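2,3-bisphosphoglycerate-independent phosphoglycerate mutase (Pyrococcus horikoshii, PDB 2ZKT) probably interconverts 2-phosphoglycerate and 3-phosphoglycerate in glycolysis, as a metal-binding, cofactor-independent mutase of the alkaline phosphatase superfamily. Local coordinates at residues 201-206 with 221-226. Numbering follows the deposited sequence.
Sequences EVLEKH and NYLLIR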
loop_
_atom_site.group_PDB
_atom_site.type_symbol
_atom_site.label_atom_id
_atom_site.label_comp_id
_atom_site.label_asym_id
_atom_site.label_seq_id
_atom_site.Cartn_x
_atom_site.Cartn_y
_atom_site.Cartn_z
ATOM N N GLU B 201 -14.939 -17.968 46.329
ATOM C CA GLU B 201 -14.267 -18.217 47.599
ATOM C C GLU B 201 -12.757 -18.386 47.405
ATOM O O GLU B 201 -11.942 -17.792 48.103
ATOM C CB GLU B 201 -14.860 -19.490 48.214
ATOM C CG GLU B 201 -16.301 -19.289 48.696
ATOM C CD GLU B 201 -16.786 -20.556 49.368
ATOM O OE1 GLU B 201 -15.956 -21.341 49.812
ATOM O OE2 GLU B 201 -18.001 -20.751 49.442
ATOM N N VAL B 202 -12.424 -19.276 46.449
ATOM C CA VAL B 202 -11.012 -19.475 46.113
ATOM C C VAL B 202 -10.336 -18.165 45.686
ATOM O O VAL B 202 -9.252 -17.807 46.141
ATOM C CB VAL B 202 -10.931 -20.499 44.977
ATOM C CG1 VAL B 202 -9.470 -20.861 44.705
ATOM C CG2 VAL B 202 -11.693 -21.756 45.365
ATOM N N LEU B 203 -10.997 -17.453 44.744
ATOM C CA LEU B 203 -10.627 -16.174 44.137
ATOM C C LEU B 203 -10.454 -15.059 45.181
ATOM O O LEU B 203 -9.432 -14.384 45.252
ATOM C CB LEU B 203 -11.709 -15.793 43.120
ATOM C CG LEU B 203 -11.504 -16.489 41.771
ATOM C CD1 LEU B 203 -12.599 -16.136 40.759
ATOM C CD2 LEU B 203 -10.171 -16.124 41.112
ATOM N N GLU B 204 -11.515 -14.846 45.986
ATOM C CA GLU B 204 -11.482 -13.746 46.950
ATOM C C GLU B 204 -10.348 -13.899 47.974
ATOM O O GLU B 204 -10.238 -13.140 48.931
ATOM C CB GLU B 204 -12.825 -13.735 47.684
ATOM C CG GLU B 204 -13.796 -12.689 47.132
ATOM C CD GLU B 204 -15.128 -12.845 47.836
ATOM O OE1 GLU B 204 -15.381 -13.914 48.380
ATOM O OE2 GLU B 204 -15.900 -11.885 47.851
ATOM N N LYS B 205 -9.507 -14.935 47.772
ATOM C CA LYS B 205 -8.511 -15.250 48.804
ATOM C C LYS B 205 -7.062 -15.222 48.294
ATOM O O LYS B 205 -6.107 -15.067 49.053
ATOM C CB LYS B 205 -8.815 -16.641 49.359
ATOM C CG LYS B 205 -8.866 -16.644 50.891
ATOM C CD LYS B 205 -9.052 -18.054 51.452
ATOM C CE LYS B 205 -10.367 -18.700 50.995
ATOM N NZ LYS B 205 -10.390 -20.105 51.403
ATOM N N HIS B 206 -6.891 -15.444 46.981
ATOM C CA HIS B 206 -5.530 -15.439 46.450
ATOM C C HIS B 206 -4.807 -14.136 46.801
ATOM O O HIS B 206 -5.387 -13.057 46.851
ATOM C CB HIS B 206 -5.596 -15.607 44.930
ATOM C CG HIS B 206 -4.361 -16.329 44.439
ATOM N ND1 HIS B 206 -3.383 -15.724 43.713
ATOM C CD2 HIS B 206 -3.969 -17.652 44.692
ATOM C CE1 HIS B 206 -2.418 -16.654 43.550
ATOM N NE2 HIS B 206 -2.742 -17.818 44.125
ATOM N N ASN B 221 -12.337 -11.288 41.434
ATOM C CA ASN B 221 -13.011 -12.220 42.340
ATOM C C ASN B 221 -14.260 -12.872 41.750
ATOM O O ASN B 221 -14.910 -13.695 42.411
ATOM C CB ASN B 221 -13.380 -11.510 43.657
ATOM C CG ASN B 221 -14.545 -10.538 43.495
ATOM O OD1 ASN B 221 -14.600 -9.761 42.530
ATOM N ND2 ASN B 221 -15.480 -10.569 44.451
ATOM N N TYR B 222 -14.610 -12.509 40.517
ATOM C CA TYR B 222 -15.780 -13.115 39.902
ATOM C C TYR B 222 -15.465 -13.739 38.545
ATOM O O TYR B 222 -14.498 -13.362 37.868
ATOM C CB TYR B 222 -16.918 -12.099 39.762
ATOM C CG TYR B 222 -18.273 -12.780 39.721
ATOM C CD1 TYR B 222 -18.716 -13.552 40.801
ATOM C CD2 TYR B 222 -19.106 -12.667 38.606
ATOM C CE1 TYR B 222 -19.952 -14.195 40.772
ATOM C CE2 TYR B 222 -20.348 -13.309 38.566
ATOM C CZ TYR B 222 -20.767 -14.070 39.651
ATOM O OH TYR B 222 -21.999 -14.700 39.620
ATOM N N LEU B 223 -16.299 -14.695 38.151
ATOM C CA LEU B 223 -16.102 -15.407 36.894
ATOM C C LEU B 223 -17.253 -15.206 35.900
ATOM O O LEU B 223 -18.394 -15.570 36.195
ATOM C CB LEU B 223 -15.940 -16.907 37.202
ATOM C CG LEU B 223 -14.557 -17.406 37.643
ATOM C CD1 LEU B 223 -14.429 -18.906 37.438
ATOM C CD2 LEU B 223 -13.483 -16.643 36.867
ATOM N N LEU B 224 -16.965 -14.600 34.742
ATOM C CA LEU B 224 -18.007 -14.432 33.718
ATOM C C LEU B 224 -17.802 -15.567 32.705
ATOM O O LEU B 224 -16.790 -15.612 32.004
ATOM C CB LEU B 224 -17.913 -13.063 33.026
ATOM C CG LEU B 224 -18.301 -11.856 33.901
ATOM C CD1 LEU B 224 -18.373 -10.602 33.026
ATOM C CD2 LEU B 224 -19.646 -12.103 34.587
ATOM N N ILE B 225 -18.771 -16.490 32.666
ATOM C CA ILE B 225 -18.717 -17.668 31.795
ATOM C C ILE B 225 -19.716 -17.580 30.647
ATOM O O ILE B 225 -20.914 -17.383 30.859
ATOM C CB ILE B 225 -19.031 -18.965 32.592
ATOM C CG1 ILE B 225 -18.143 -19.048 33.842
ATOM C CG2 ILE B 225 -18.796 -20.186 31.713
ATOM C CD1 ILE B 225 -18.489 -20.208 34.766
ATOM N N ARG B 226 -19.218 -17.757 29.426
ATOM C CA ARG B 226 -20.076 -17.681 28.254
ATOM C C ARG B 226 -19.548 -18.521 27.090
ATOM O O ARG B 226 -18.566 -19.261 27.231
ATOM C CB ARG B 226 -20.211 -16.210 27.839
ATOM C CG ARG B 226 -18.877 -15.497 27.640
ATOM C CD ARG B 226 -19.063 -13.981 27.680
ATOM N NE ARG B 226 -20.277 -13.569 26.968
ATOM C CZ ARG B 226 -20.620 -12.302 26.713
ATOM N NH1 ARG B 226 -19.833 -11.299 27.108
ATOM N NH2 ARG B 226 -21.755 -12.038 26.065
#
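Leu203, in the last turn of helix 186-203, meets the backbone of Asn221, just before strand 222-229, and the side chain of Leu223. The apolar part is carried by one methyl: CD1 of Leu203 lies 3.9 Å from CG of Leu223 and nearly as close to that residue's CD2. CD1 also rests against the peptide link between Asn221 and Tyr222, 3.7 Å from O of Asn221. Further back, CB of Leu203 packs 3.9 Å from CA of Asn221. With CG anti to its carbonyl carbon (chi1 -82°) and CD1 anti to CA (chi2 179°), Leu203 sends CD1 along the strand toward Leu223. Ile141 of helix 131-142 also touches Leu203, while Leu223 reaches Phe195 and Ala199 of the same helix as Leu203.

The second patch, at the solvent-exposed Glu204, is looser. CG of Glu204 sits 3.7 Å from CB of Asn221, and the two side chains run at a slant to one another, carboxylate and amide planes 29° apart. OE2 of Glu204 stays 3.7 Å from ND2 of Asn221, and no hydrogen bond forms between them. Both ends of the Asn221 amide are hydrogen-bonded outside the two segments, OD1 to the backbone N of Leu105. Asn221 is itself part of a classic beta bulge, paired together with Tyr222 opposite Ala103.

Helix end and edge strand of the four-stranded antiparallel sheet, well away from the metal sites, thus meet without a hydrogen bond between the two segments: van der Waals packing joins them, with at most a weak electrostatic attraction from the exposed carboxylate.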